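Local coordinates for ESX-1 secretion system protein EccA1 (Mycobacterium tuberculosis, PDB 4F3V) that probably hydrolyses ATP to power export of virulence factors through the ESX-1 type VII secretion system, this chain being the N-terminal, TPR-type domain of the ATPase, at residues Glu31-Asp36 and Asp41-Arg46; Tyr35-Cys40 and Leu57-Tyr62; Ser9-Ala14 and Gly68-Ser73; Ser16-Ser21 and Arg46-Asp51; Ile85-Leu90 and Ile94-Thr99. All coordinates share one frame; numbering follows the deposited sequence.

How the interactions relate
Four of the five contacts tie together the helices at the N-terminal end of the domain; the centre of interaction 5 is about 5 Å from the centre of the chain, and this contact joins the two strands of a hairpin. Interactions 1 and 4 both use helix 40-48 and share Arg46, while interactions 3 and 4 both draw on helix 2-17. Interactions 1, 3 and 4 are largely buried, yet 3 is apolar packing round one phenylalanine, whereas 1 adds a direct arginine-threonine bond and 4 an arginine linked through water. Interaction 2 is more exposed and depends on charge and water. Interaction 5 differs from all of these in being built on direct backbone hydrogen bonds.

Interaction 1: Glu31-Asp36 and Asp41-Arg46; sequences EITNYD and DAWIGR
Thr33 OG1 has two partners: it accepts a hydrogen bond from Arg46 NH1 at 3.0 Å, and it is also bonded to the carbonyl of Thr30 one turn earlier in its own helix. The N-H...OG1 angle is 144°, so the bond from Arg46 is not straight, but OG1 lies in the guanidinium plane, at the edge of the group. Thr33 takes chi1 62°, which places OG1 between the backbone N and the carbonyl carbon and turns CG2 to the indole of Trp43. That methyl sits over the ring, a CH-pi contact with CG2 3.6 Å from the centroid of the five-membered ring. Trp43 CZ3 in turn lies over one face of the Arg46 guanidinium, offset toward the rim; a salt bridge to Asp51 together with Thr33 OG1 probably fixes that group. Beside this, Ile32 CG2 meets Ala42 CB at 3.6 Å, and Thr33 CG2 touches the same methyl at 3.8 Å. The small alanine lies where the backbones come near, with the CA atoms of Thr33 and Ala42 6.4 Å apart.

The axes of 31-35 and 41-46 come within 9.1 Å and run roughly antiparallel (142°); they lie on consecutive helices, 22-35 and 40-48, a helical hairpin. Helix 54-62 packs against Trp43 through Thr56, Arg59 and Ala60, and helix 2-17 reaches Ile32 through Leu10.

Interaction 2: Tyr35-Cys40 and Leu57-Tyr62; sequences YDESAC and LFRAWY
Charge comes first: the carboxylate of Glu37 lies over one face of the Arg59 guanidinium, the two planes only 12° apart. Glu37 OE1 stands over the centre of the group, 4.1 Å from Arg59 CZ and also 4.1 Å from Arg59 NH1. No N-H points at the oxygen, so the attraction is one of opposite charges in a stack and falls short of a salt bridge. Glu37 rises from its turn with chi1 73° and then runs extended, while the Arg59 chain bends at chi2 (-98°) to bring its flat end alongside. Phe58 CE2 lies over the centre of the opposite face, its ring steeply inclined to the guanidinium.

Water supplies the hydrogen bonding across the contact. One molecule donates to Glu37 O at 2.9 Å and accepts from Arg59 NH1 at 3.1 Å, lying in the guanidinium plane at its edge. The same carbonyl of Glu37 also takes the indole N-H of Trp43.

Backbones come near at Cys40 and Ala60, where Cys40 SG is 3.6 Å from Ala60 O and the CA atoms of these two residues are 5.0 Å apart. The connecting chain is held in shape by a type I turn from Asp36 to Ala39, reinforced by an Asx turn in which Asp36 OD1 accepts from Ser38 N at 3.0 Å.

The loop joins helix 22-35 to helix 40-48 and rests against helix 54-62. Cys40 also touches Ile104 of helix 101-115, and Arg59 packs on Trp43 of helix 40-48.

Interaction 3: Ser9-Ala14 and Gly68-Ser73; sequences SLFESA and GQLSGS
Phe11, on the long helix 2-17, and Ser71, on the single short turn of helix 69-72, mark the nearest approach of the backbones, with their CA atoms 6.9 Å apart. Phe11 bridges this gap with its ring. Its CG is anti to the backbone N (chi1 -171°), which carries the ring out to the short helix, where it meets two successive residues with different parts of its rim. Carbon CD1 touches one branch of Leu70, with Phe11 CD1 to Leu70 CD2 at 3.7 Å, and the two side chains pass each other at a slant. On the other flank of the ring, Phe11 CE2 is 3.5 Å from Ser71 CB, and Phe11 CZ lies 3.6 Å from that same carbon. The backbone N of Ser71 stands above one face of the ring, offset toward its rim. No hydrogen bond spans the two segments.

The polar end of Ser71 is directed to Asp41 at the start of helix 40-48: OG bonds to Asp41 OD2, while Asp41 OD1 takes the backbone N of Gly68. One carboxylate thus holds both the beginning and the middle of the short helix, which probably helps to position it under Phe11. At the far end, Ser73 OG donates to Leu70 O at 2.7 Å, in the carbonyl plane and on a lone pair. Val74 and Met78 also pack against Phe11. The Phe11 ring thereby joins helix 2-17 to the short helix 69-72 by apolar contact within the helical, TPR-type N-terminal domain.

Interaction 4: Ser16-Ser21 and Arg46-Asp51; sequences SMLPMS and RIRCGD
A Schellman motif closes helix 40-48, and it is against this helix end that Leu18 of 16-21 packs. Gly50, with positive phi, is the C-prime residue: Asp51 N bonds to Arg46 O and Gly50 N to Ile47 O. Leu18 CD2 touches Cys49 SG at 3.7 Å and Arg48 CG at 4.0 Å, and the same methyl lies over the centre of one face of the Arg48 guanidinium. Arg48 folds back over it by a bend at chi2 (67°). A water joins the segments along the rim, donating to Leu18 O at 2.8 Å and accepting from Arg48 NH2 at 3.0 Å, in the guanidinium plane. The other nitrogens of that group go to Glu22, in a salt bridge through NH1, and to the carbonyl of Leu81 through NE, so the flat group has a partner at each nitrogen and its rotation is probably fixed.

Within 46-51, Arg46 grips Asp51 side-on, its NE and NH2 both reaching OD2, with Arg46 NE to Asp51 OD2 at 2.9 Å. This salt bridge spans a Schellman motif with glycine at C-prime, a helix end packed here by a leucine from 16-21.

Interaction 5: Ile85-Leu90 and Ile94-Thr99; sequences IAIGGL and ITYPVT
The Tyr96 ring carries Pro97 CD over one face, offset toward the rim, while Ile87 CD1 approaches it obliquely and rests 4.0 Å from Tyr96 CB. This ring belongs to a two-stranded antiparallel beta hairpin, strands 84-86 and 95-97, set in an otherwise helical domain. Ile85 and Tyr96 form the hydrogen-bonded pair: Ile85 N donates to Tyr96 O and Tyr96 N to Ile85 O, both at 2.9 Å, the first the straighter at 162°. Ala86 and Thr95 follow as the non-hydrogen-bonded pair. Beyond the strand, Ile87 N gives an almost linear bond to Ile94 O at 2.8 Å and 177°.

Ile85 and Tyr96 project from the same face, their side chains side by side and pointing the same way, with Ile85 CD1 3.9 Å from Tyr96 CB. With chi1 40°, Ile85 swings CG1 toward 94-99, where it meets Val98 CG2 at 3.8 Å. Ile87 and Ile94 cross at about a right angle through Ile87 CG1 and Ile94 CG2. Helices 101-115 and 134-147 cover these residues, with Met106 and Met140 on Ile87 and Leu136 on Tyr96. Ala86 and Thr95 lie on the other face, where Thr95 OG1 is bonded to Arg84.

At the loop end, the CA of Gly88 packs against the side chain of Ile94. A water there accepts from both segments, from Gly88 N at 3.1 Å and from Ile94 N at 3.0 Å.

Interaction 1: Glu31-Asp36 and Asp41-Arg46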
# COMPACT_ATOMS: atom_id res chain seq x y z
N GLU A 31 17.60 10.62 -18.00
CA GLU A 31 18.44 10.48 -19.16
C GLU A 31 18.75 9.00 -19.43
O GLU A 31 18.72 8.57 -20.58
CB GLU A 31 19.73 11.25 -18.95
CG GLU A 31 20.68 11.28 -20.13
CD GLU A 31 20.23 12.21 -21.23
OE1 GLU A 31 19.19 12.87 -21.11
OE2 GLU A 31 20.95 12.28 -22.23
N ILE A 32 19.01 8.22 -18.37
CA ILE A 32 19.26 6.77 -18.54
C ILE A 32 18.04 6.06 -19.13
O ILE A 32 18.14 5.37 -20.16
CB ILE A 32 19.70 6.09 -17.24
CG1 ILE A 32 21.03 6.68 -16.76
CG2 ILE A 32 19.76 4.56 -17.42
CD1 ILE A 32 21.30 6.45 -15.31
N THR A 33 16.86 6.28 -18.52
CA THR A 33 15.64 5.59 -19.00
C THR A 33 15.24 6.03 -20.40
O THR A 33 14.68 5.24 -21.14
CB THR A 33 14.45 5.73 -18.04
OG1 THR A 33 14.10 7.11 -17.92
CG2 THR A 33 14.79 5.16 -16.68
N ASN A 34 15.53 7.28 -20.76
CA ASN A 34 15.35 7.74 -22.14
C ASN A 34 16.14 6.95 -23.16
O ASN A 34 15.68 6.77 -24.28
CB ASN A 34 15.73 9.23 -22.30
CG ASN A 34 14.67 10.17 -21.75
OD1 ASN A 34 13.59 9.74 -21.34
ND2 ASN A 34 14.96 11.47 -21.78
N TYR A 35 17.34 6.49 -22.78
CA TYR A 35 18.19 5.69 -23.66
C TYR A 35 18.00 4.19 -23.50
O TYR A 35 18.27 3.45 -24.42
CB TYR A 35 19.66 6.02 -23.42
CG TYR A 35 20.06 7.28 -24.19
CD1 TYR A 35 19.62 8.55 -23.77
CD2 TYR A 35 20.82 7.21 -25.35
CE1 TYR A 35 19.93 9.69 -24.49
CE2 TYR A 35 21.15 8.35 -26.07
CZ TYR A 35 20.71 9.58 -25.64
OH TYR A 35 21.04 10.70 -26.37
N ASP A 36 17.53 3.76 -22.33
CA ASP A 36 17.33 2.35 -22.07
C ASP A 36 16.11 2.18 -21.19
O ASP A 36 16.18 2.26 -19.96
CB ASP A 36 18.58 1.76 -21.42
CG ASP A 36 18.44 0.26 -21.10
OD1 ASP A 36 17.45 -0.41 -21.54
OD2 ASP A 36 19.36 -0.24 -20.42
N ASP A 41 17.14 -0.26 -12.51
CA ASP A 41 17.77 0.54 -11.44
C ASP A 41 17.55 2.05 -11.57
O ASP A 41 17.42 2.75 -10.57
CB ASP A 41 19.28 0.23 -11.32
CG ASP A 41 19.55 -1.21 -10.94
OD1 ASP A 41 18.58 -1.94 -10.58
OD2 ASP A 41 20.72 -1.61 -10.96
N ALA A 42 17.50 2.55 -12.80
CA ALA A 42 17.23 3.97 -13.04
C ALA A 42 15.75 4.34 -12.82
O ALA A 42 15.45 5.45 -12.38
CB ALA A 42 17.73 4.38 -14.43
N TRP A 43 14.83 3.45 -13.16
CA TRP A 43 13.43 3.65 -12.79
C TRP A 43 13.26 3.73 -11.30
O TRP A 43 12.56 4.62 -10.81
CB TRP A 43 12.51 2.57 -13.36
CG TRP A 43 12.39 2.60 -14.87
CD1 TRP A 43 12.94 1.70 -15.76
CD2 TRP A 43 11.71 3.59 -15.69
NE1 TRP A 43 12.64 2.05 -17.05
CE2 TRP A 43 11.91 3.19 -17.06
CE3 TRP A 43 10.99 4.75 -15.43
CZ2 TRP A 43 11.40 3.91 -18.13
CZ3 TRP A 43 10.48 5.47 -16.50
CH2 TRP A 43 10.68 5.05 -17.82
N ILE A 44 13.97 2.89 -10.56
CA ILE A 44 13.96 2.94 -9.10
C ILE A 44 14.61 4.25 -8.59
O ILE A 44 14.15 4.85 -7.63
CB ILE A 44 14.61 1.67 -8.49
CG1 ILE A 44 13.77 0.43 -8.88
CG2 ILE A 44 14.76 1.79 -6.97
CD1 ILE A 44 14.45 -0.91 -8.61
N GLY A 45 15.69 4.67 -9.23
CA GLY A 45 16.31 5.97 -8.93
C GLY A 45 15.31 7.11 -9.08
O GLY A 45 15.24 8.00 -8.23
N ARG A 46 14.49 7.07 -10.13
CA ARG A 46 13.46 8.10 -10.34
C ARG A 46 12.46 8.12 -9.19
O ARG A 46 12.08 9.21 -8.70
CB ARG A 46 12.75 7.93 -11.67
CG ARG A 46 13.64 8.27 -12.87
CD ARG A 46 12.99 7.92 -14.20
NE ARG A 46 11.72 8.60 -14.40
CZ ARG A 46 11.19 8.93 -15.58
NH1 ARG A 46 11.81 8.65 -16.73
NH2 ARG A 46 10.02 9.54 -15.61

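Interaction 2: Tyr35-Cys40 and Leu57-Tyr62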
# COMPACT_ATOMS: atom_id res chain seq x y z
N TYR A 35 17.34 6.49 -22.78
CA TYR A 35 18.19 5.69 -23.66
C TYR A 35 18.00 4.19 -23.50
O TYR A 35 18.27 3.45 -24.42
CB TYR A 35 19.66 6.02 -23.42
CG TYR A 35 20.06 7.28 -24.19
CD1 TYR A 35 19.62 8.55 -23.77
CD2 TYR A 35 20.82 7.21 -25.35
CE1 TYR A 35 19.93 9.69 -24.49
CE2 TYR A 35 21.15 8.35 -26.07
CZ TYR A 35 20.71 9.58 -25.64
OH TYR A 35 21.04 10.70 -26.37
N ASP A 36 17.53 3.76 -22.33
CA ASP A 36 17.33 2.35 -22.07
C ASP A 36 16.11 2.18 -21.19
O ASP A 36 16.18 2.26 -19.96
CB ASP A 36 18.58 1.76 -21.42
CG ASP A 36 18.44 0.26 -21.10
OD1 ASP A 36 17.45 -0.41 -21.54
OD2 ASP A 36 19.36 -0.24 -20.42
N GLU A 37 14.98 1.92 -21.84
CA GLU A 37 13.73 1.74 -21.12
C GLU A 37 13.72 0.53 -20.18
O GLU A 37 12.87 0.42 -19.32
CB GLU A 37 12.56 1.72 -22.09
CG GLU A 37 12.40 0.49 -22.91
CD GLU A 37 11.15 0.55 -23.76
OE1 GLU A 37 10.39 1.56 -23.68
OE2 GLU A 37 10.91 -0.41 -24.50
N SER A 38 14.68 -0.38 -20.36
CA SER A 38 14.80 -1.57 -19.53
C SER A 38 15.70 -1.42 -18.30
O SER A 38 15.91 -2.37 -17.59
CB SER A 38 15.34 -2.68 -20.42
OG SER A 38 14.36 -2.97 -21.39
N ALA A 39 16.21 -0.20 -18.06
CA ALA A 39 17.15 0.04 -16.97
C ALA A 39 16.38 0.17 -15.65
O ALA A 39 16.15 1.27 -15.14
CB ALA A 39 17.99 1.29 -17.22
N CYS A 40 15.99 -0.97 -15.12
CA CYS A 40 15.27 -1.09 -13.86
C CYS A 40 15.83 -0.20 -12.74
O CYS A 40 15.10 0.58 -12.15
CB CYS A 40 15.31 -2.55 -13.42
SG CYS A 40 14.34 -2.89 -11.93
N LEU A 57 6.66 3.18 -11.84
CA LEU A 57 6.55 1.93 -11.07
C LEU A 57 6.28 0.73 -12.03
O LEU A 57 6.85 -0.35 -11.87
CB LEU A 57 5.45 2.06 -10.04
CG LEU A 57 5.46 1.19 -8.77
CD1 LEU A 57 6.84 0.76 -8.31
CD2 LEU A 57 4.75 2.00 -7.70
N PHE A 58 5.43 0.94 -13.04
CA PHE A 58 5.18 -0.13 -14.01
C PHE A 58 6.47 -0.56 -14.69
O PHE A 58 6.71 -1.76 -14.87
CB PHE A 58 4.13 0.25 -15.08
CG PHE A 58 4.16 -0.67 -16.28
CD1 PHE A 58 3.56 -1.92 -16.23
CD2 PHE A 58 4.82 -0.30 -17.46
CE1 PHE A 58 3.59 -2.79 -17.32
CE2 PHE A 58 4.87 -1.18 -18.55
CZ PHE A 58 4.26 -2.42 -18.47
N ARG A 59 7.28 0.41 -15.07
CA ARG A 59 8.49 0.12 -15.80
C ARG A 59 9.49 -0.59 -14.93
O ARG A 59 10.24 -1.43 -15.43
CB ARG A 59 9.08 1.39 -16.41
CG ARG A 59 8.23 1.89 -17.56
CD ARG A 59 8.85 1.42 -18.86
NE ARG A 59 7.87 1.47 -19.93
CZ ARG A 59 7.68 0.52 -20.85
NH1 ARG A 59 8.38 -0.63 -20.87
NH2 ARG A 59 6.75 0.71 -21.76
N ALA A 60 9.55 -0.22 -13.65
CA ALA A 60 10.45 -0.88 -12.72
C ALA A 60 10.05 -2.35 -12.63
O ALA A 60 10.89 -3.25 -12.72
CB ALA A 60 10.43 -0.20 -11.36
N TRP A 61 8.75 -2.59 -12.53
CA TRP A 61 8.23 -3.95 -12.48
C TRP A 61 8.47 -4.73 -13.76
O TRP A 61 8.90 -5.90 -13.73
CB TRP A 61 6.75 -3.91 -12.16
CG TRP A 61 6.04 -5.20 -12.42
CD1 TRP A 61 5.14 -5.47 -13.45
CD2 TRP A 61 6.18 -6.44 -11.70
NE1 TRP A 61 4.72 -6.77 -13.39
CE2 TRP A 61 5.30 -7.40 -12.35
CE3 TRP A 61 6.92 -6.83 -10.62
CZ2 TRP A 61 5.19 -8.71 -11.92
CZ3 TRP A 61 6.80 -8.17 -10.19
CH2 TRP A 61 5.94 -9.07 -10.82
N TYR A 62 8.17 -4.12 -14.89
CA TYR A 62 8.32 -4.75 -16.20
C TYR A 62 9.78 -5.16 -16.48
O TYR A 62 10.02 -6.19 -17.09
CB TYR A 62 7.80 -3.80 -17.29
CG TYR A 62 7.69 -4.40 -18.67
CD1 TYR A 62 6.50 -5.00 -19.10
CD2 TYR A 62 8.75 -4.34 -19.57
CE1 TYR A 62 6.40 -5.56 -20.39
CE2 TYR A 62 8.67 -4.87 -20.84
CZ TYR A 62 7.49 -5.48 -21.26
OH TYR A 62 7.41 -6.04 -22.54
O HOH W 1 10.79 -1.65 -19.30

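Interaction 3: Ser9-Ala14 and Gly68-Ser73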
# COMPACT_ATOMS: atom_id res chain seq x y z
N SER A 9 28.16 5.78 -15.96
CA SER A 9 28.69 6.98 -15.38
C SER A 9 27.51 7.95 -15.01
O SER A 9 27.55 8.59 -13.99
CB SER A 9 29.77 7.56 -16.29
OG SER A 9 29.21 8.38 -17.27
N LEU A 10 26.43 7.99 -15.80
CA LEU A 10 25.24 8.78 -15.44
C LEU A 10 24.60 8.24 -14.15
O LEU A 10 24.20 9.02 -13.28
CB LEU A 10 24.19 8.77 -16.56
CG LEU A 10 24.45 9.58 -17.83
CD1 LEU A 10 23.35 9.25 -18.83
CD2 LEU A 10 24.51 11.06 -17.58
N PHE A 11 24.54 6.92 -14.00
CA PHE A 11 23.98 6.33 -12.80
C PHE A 11 24.80 6.66 -11.55
O PHE A 11 24.26 7.06 -10.51
CB PHE A 11 23.86 4.79 -12.95
CG PHE A 11 23.10 4.16 -11.83
CD1 PHE A 11 21.75 4.09 -11.88
CD2 PHE A 11 23.75 3.76 -10.68
CE1 PHE A 11 21.04 3.54 -10.82
CE2 PHE A 11 23.06 3.23 -9.60
CZ PHE A 11 21.69 3.13 -9.67
N GLU A 12 26.11 6.45 -11.64
CA GLU A 12 27.00 6.76 -10.56
C GLU A 12 26.86 8.24 -10.16
O GLU A 12 26.73 8.57 -8.97
CB GLU A 12 28.38 6.42 -11.04
CG GLU A 12 29.47 6.68 -10.07
CD GLU A 12 30.75 6.18 -10.62
OE1 GLU A 12 30.92 6.16 -11.87
OE2 GLU A 12 31.55 5.79 -9.79
N SER A 13 26.83 9.13 -11.15
CA SER A 13 26.67 10.55 -10.87
C SER A 13 25.33 10.80 -10.21
O SER A 13 25.26 11.59 -9.26
CB SER A 13 26.80 11.39 -12.16
OG SER A 13 28.14 11.32 -12.63
N ALA A 14 24.28 10.16 -10.70
CA ALA A 14 22.94 10.39 -10.15
C ALA A 14 22.92 10.03 -8.66
O ALA A 14 22.36 10.75 -7.85
CB ALA A 14 21.85 9.62 -10.91
N GLY A 68 19.52 -4.51 -10.34
CA GLY A 68 20.90 -4.66 -9.87
C GLY A 68 21.96 -4.55 -10.94
O GLY A 68 23.14 -4.38 -10.62
N GLN A 69 21.56 -4.66 -12.22
CA GLN A 69 22.51 -4.74 -13.33
C GLN A 69 23.26 -3.42 -13.54
O GLN A 69 24.49 -3.40 -13.59
CB GLN A 69 21.80 -5.16 -14.62
CG GLN A 69 22.77 -5.51 -15.74
CD GLN A 69 23.33 -4.30 -16.45
OE1 GLN A 69 22.66 -3.26 -16.63
NE2 GLN A 69 24.58 -4.42 -16.88
N LEU A 70 22.53 -2.32 -13.62
CA LEU A 70 23.13 -1.01 -13.87
C LEU A 70 23.91 -0.49 -12.67
O LEU A 70 25.06 -0.10 -12.82
CB LEU A 70 22.03 0.02 -14.28
CG LEU A 70 22.50 1.44 -14.58
CD1 LEU A 70 23.63 1.41 -15.63
CD2 LEU A 70 21.30 2.28 -15.02
N SER A 71 23.29 -0.50 -11.48
CA SER A 71 23.97 -0.11 -10.27
C SER A 71 25.21 -1.00 -10.07
O SER A 71 26.30 -0.53 -9.73
CB SER A 71 23.03 -0.21 -9.07
OG SER A 71 22.50 -1.50 -8.95
N GLY A 72 25.05 -2.29 -10.33
CA GLY A 72 26.16 -3.25 -10.22
C GLY A 72 27.36 -2.95 -11.11
O GLY A 72 28.49 -3.19 -10.73
N SER A 73 27.11 -2.38 -12.29
CA SER A 73 28.18 -2.05 -13.22
C SER A 73 29.07 -0.90 -12.67
O SER A 73 30.15 -0.66 -13.18
CB SER A 73 27.61 -1.72 -14.59
OG SER A 73 27.01 -0.45 -14.59

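Interaction 4: Ser16-Ser21 and Arg46-Asp51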
# COMPACT_ATOMS: atom_id res chain seq x y z
N SER A 16 25.48 9.90 -6.57
CA SER A 16 26.32 10.85 -5.82
C SER A 16 25.61 12.18 -5.60
O SER A 16 25.87 12.86 -4.63
CB SER A 16 27.61 11.14 -6.57
OG SER A 16 28.46 10.00 -6.52
N MET A 17 24.74 12.55 -6.53
CA MET A 17 24.06 13.83 -6.51
C MET A 17 22.85 13.81 -5.54
O MET A 17 22.33 14.86 -5.21
CB MET A 17 23.59 14.14 -7.93
CG MET A 17 22.73 15.37 -8.11
SD MET A 17 23.82 16.78 -8.19
CE MET A 17 24.68 16.18 -9.67
N LEU A 18 22.44 12.62 -5.08
CA LEU A 18 21.21 12.49 -4.27
C LEU A 18 21.17 13.35 -3.01
O LEU A 18 20.17 13.99 -2.75
CB LEU A 18 20.91 11.04 -3.90
CG LEU A 18 20.25 10.17 -4.96
CD1 LEU A 18 20.24 8.74 -4.47
CD2 LEU A 18 18.86 10.65 -5.31
N PRO A 19 22.26 13.37 -2.22
CA PRO A 19 22.25 14.28 -1.07
C PRO A 19 22.27 15.77 -1.44
O PRO A 19 21.90 16.58 -0.62
CB PRO A 19 23.51 13.91 -0.28
CG PRO A 19 24.16 12.77 -0.98
CD PRO A 19 23.48 12.54 -2.29
N MET A 20 22.74 16.13 -2.64
CA MET A 20 22.89 17.54 -3.06
C MET A 20 21.59 18.04 -3.70
O MET A 20 21.11 19.12 -3.37
CB MET A 20 24.04 17.72 -4.07
CG MET A 20 25.46 17.42 -3.55
SD MET A 20 26.97 17.74 -4.57
CE MET A 20 26.96 16.34 -5.70
N SER A 21 21.03 17.26 -4.62
CA SER A 21 19.87 17.71 -5.38
C SER A 21 19.15 16.54 -6.04
O SER A 21 19.61 15.99 -7.04
CB SER A 21 20.33 18.69 -6.46
OG SER A 21 19.28 18.97 -7.35
N ARG A 46 14.49 7.07 -10.13
CA ARG A 46 13.46 8.10 -10.34
C ARG A 46 12.46 8.12 -9.19
O ARG A 46 12.08 9.21 -8.70
CB ARG A 46 12.75 7.93 -11.67
CG ARG A 46 13.64 8.27 -12.87
CD ARG A 46 12.99 7.92 -14.20
NE ARG A 46 11.72 8.60 -14.40
CZ ARG A 46 11.19 8.93 -15.58
NH1 ARG A 46 11.81 8.65 -16.73
NH2 ARG A 46 10.02 9.54 -15.61
N ILE A 47 12.04 6.92 -8.76
CA ILE A 47 11.15 6.78 -7.60
C ILE A 47 11.78 7.42 -6.37
O ILE A 47 11.14 8.18 -5.65
CB ILE A 47 10.82 5.29 -7.31
CG1 ILE A 47 9.97 4.70 -8.44
CG2 ILE A 47 10.09 5.18 -5.97
CD1 ILE A 47 9.66 3.21 -8.32
N ARG A 48 13.06 7.13 -6.15
CA ARG A 48 13.77 7.73 -5.03
C ARG A 48 13.73 9.27 -5.09
O ARG A 48 13.74 9.92 -4.04
CB ARG A 48 15.21 7.23 -5.02
CG ARG A 48 16.16 8.00 -4.12
CD ARG A 48 15.82 7.81 -2.67
NE ARG A 48 16.83 8.48 -1.85
CZ ARG A 48 16.89 9.79 -1.63
NH1 ARG A 48 16.01 10.62 -2.16
NH2 ARG A 48 17.86 10.27 -0.87
N CYS A 49 13.74 9.84 -6.30
CA CYS A 49 13.75 11.30 -6.46
C CYS A 49 12.36 11.91 -6.43
O CYS A 49 12.21 13.08 -6.72
CB CYS A 49 14.45 11.70 -7.76
SG CYS A 49 16.20 11.23 -7.84
N GLY A 50 11.35 11.12 -6.09
CA GLY A 50 9.99 11.64 -5.93
C GLY A 50 9.12 11.47 -7.16
O GLY A 50 8.03 12.02 -7.23
N ASP A 51 9.58 10.70 -8.14
CA ASP A 51 8.76 10.38 -9.30
C ASP A 51 7.95 9.12 -8.99
O ASP A 51 8.45 8.02 -9.18
CB ASP A 51 9.64 10.14 -10.53
CG ASP A 51 8.85 9.71 -11.75
OD1 ASP A 51 7.60 9.85 -11.73
OD2 ASP A 51 9.47 9.24 -12.72
O HOH W 2 18.06 13.26 -1.05

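Interaction 5: Ile85-Leu90 and Ile94-Thr99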
# COMPACT_ATOMS: atom_id res chain seq x y z
N ILE A 85 8.84 2.32 -1.27
CA ILE A 85 7.55 2.35 -1.99
C ILE A 85 6.37 2.17 -1.01
O ILE A 85 6.51 1.61 0.09
CB ILE A 85 7.45 1.32 -3.13
CG1 ILE A 85 8.06 -0.04 -2.78
CG2 ILE A 85 8.10 1.85 -4.42
CD1 ILE A 85 7.18 -0.97 -1.98
N ALA A 86 5.20 2.65 -1.40
CA ALA A 86 3.98 2.60 -0.60
C ALA A 86 3.30 1.22 -0.65
O ALA A 86 3.16 0.65 -1.73
CB ALA A 86 3.01 3.69 -1.09
N ILE A 87 2.98 0.64 0.51
CA ILE A 87 2.34 -0.69 0.57
C ILE A 87 1.12 -0.75 1.52
O ILE A 87 0.54 -1.82 1.74
CB ILE A 87 3.31 -1.83 0.96
CG1 ILE A 87 3.90 -1.65 2.36
CG2 ILE A 87 4.46 -2.00 -0.05
CD1 ILE A 87 4.41 -2.95 2.99
N GLY A 88 0.72 0.39 2.09
CA GLY A 88 -0.34 0.42 3.09
C GLY A 88 -1.77 0.34 2.59
O GLY A 88 -2.69 0.02 3.36
N GLY A 89 -1.96 0.65 1.31
CA GLY A 89 -3.31 0.72 0.76
C GLY A 89 -4.22 1.65 1.56
O GLY A 89 -3.78 2.68 2.09
N LEU A 90 -5.50 1.26 1.67
CA LEU A 90 -6.46 2.05 2.40
C LEU A 90 -6.27 2.00 3.93
O LEU A 90 -6.91 2.76 4.65
CB LEU A 90 -7.89 1.59 2.06
CG LEU A 90 -8.28 0.21 2.60
CD1 LEU A 90 -9.01 0.34 3.94
CD2 LEU A 90 -9.15 -0.56 1.58
N ILE A 94 2.13 3.13 5.02
CA ILE A 94 3.18 2.16 5.28
C ILE A 94 4.08 2.10 4.05
O ILE A 94 3.59 1.93 2.91
CB ILE A 94 2.58 0.74 5.58
CG1 ILE A 94 1.55 0.82 6.74
CG2 ILE A 94 3.67 -0.28 5.89
CD1 ILE A 94 0.72 -0.42 6.96
N THR A 95 5.38 2.25 4.26
CA THR A 95 6.32 2.12 3.14
C THR A 95 7.24 0.94 3.39
O THR A 95 7.35 0.45 4.53
CB THR A 95 7.08 3.43 2.92
OG1 THR A 95 7.82 3.77 4.09
CG2 THR A 95 6.09 4.55 2.64
N TYR A 96 7.93 0.51 2.34
CA TYR A 96 8.80 -0.67 2.38
C TYR A 96 10.06 -0.33 1.56
O TYR A 96 9.95 0.27 0.50
CB TYR A 96 8.04 -1.85 1.75
CG TYR A 96 8.66 -3.16 2.06
CD1 TYR A 96 8.41 -3.79 3.29
CD2 TYR A 96 9.53 -3.78 1.16
CE1 TYR A 96 9.02 -4.99 3.60
CE2 TYR A 96 10.13 -4.97 1.46
CZ TYR A 96 9.88 -5.58 2.68
OH TYR A 96 10.47 -6.78 2.96
N PRO A 97 11.25 -0.67 2.07
CA PRO A 97 12.49 -0.35 1.33
C PRO A 97 12.71 -1.23 0.09
O PRO A 97 12.47 -2.43 0.12
CB PRO A 97 13.59 -0.58 2.37
CG PRO A 97 13.04 -1.69 3.22
CD PRO A 97 11.55 -1.35 3.34
N VAL A 98 13.16 -0.61 -1.00
CA VAL A 98 13.38 -1.33 -2.25
C VAL A 98 14.80 -1.85 -2.17
O VAL A 98 15.75 -1.10 -2.45
CB VAL A 98 13.17 -0.43 -3.48
CG1 VAL A 98 13.27 -1.23 -4.78
CG2 VAL A 98 11.83 0.27 -3.41
N THR A 99 14.96 -3.09 -1.70
CA THR A 99 16.27 -3.74 -1.66
C THR A 99 16.35 -5.03 -2.47
O THR A 99 17.41 -5.67 -2.56
CB THR A 99 16.64 -4.04 -0.21
OG1 THR A 99 15.78 -5.05 0.29
CG2 THR A 99 16.51 -2.76 0.69
O HOH W 3 0.95 3.43 2.24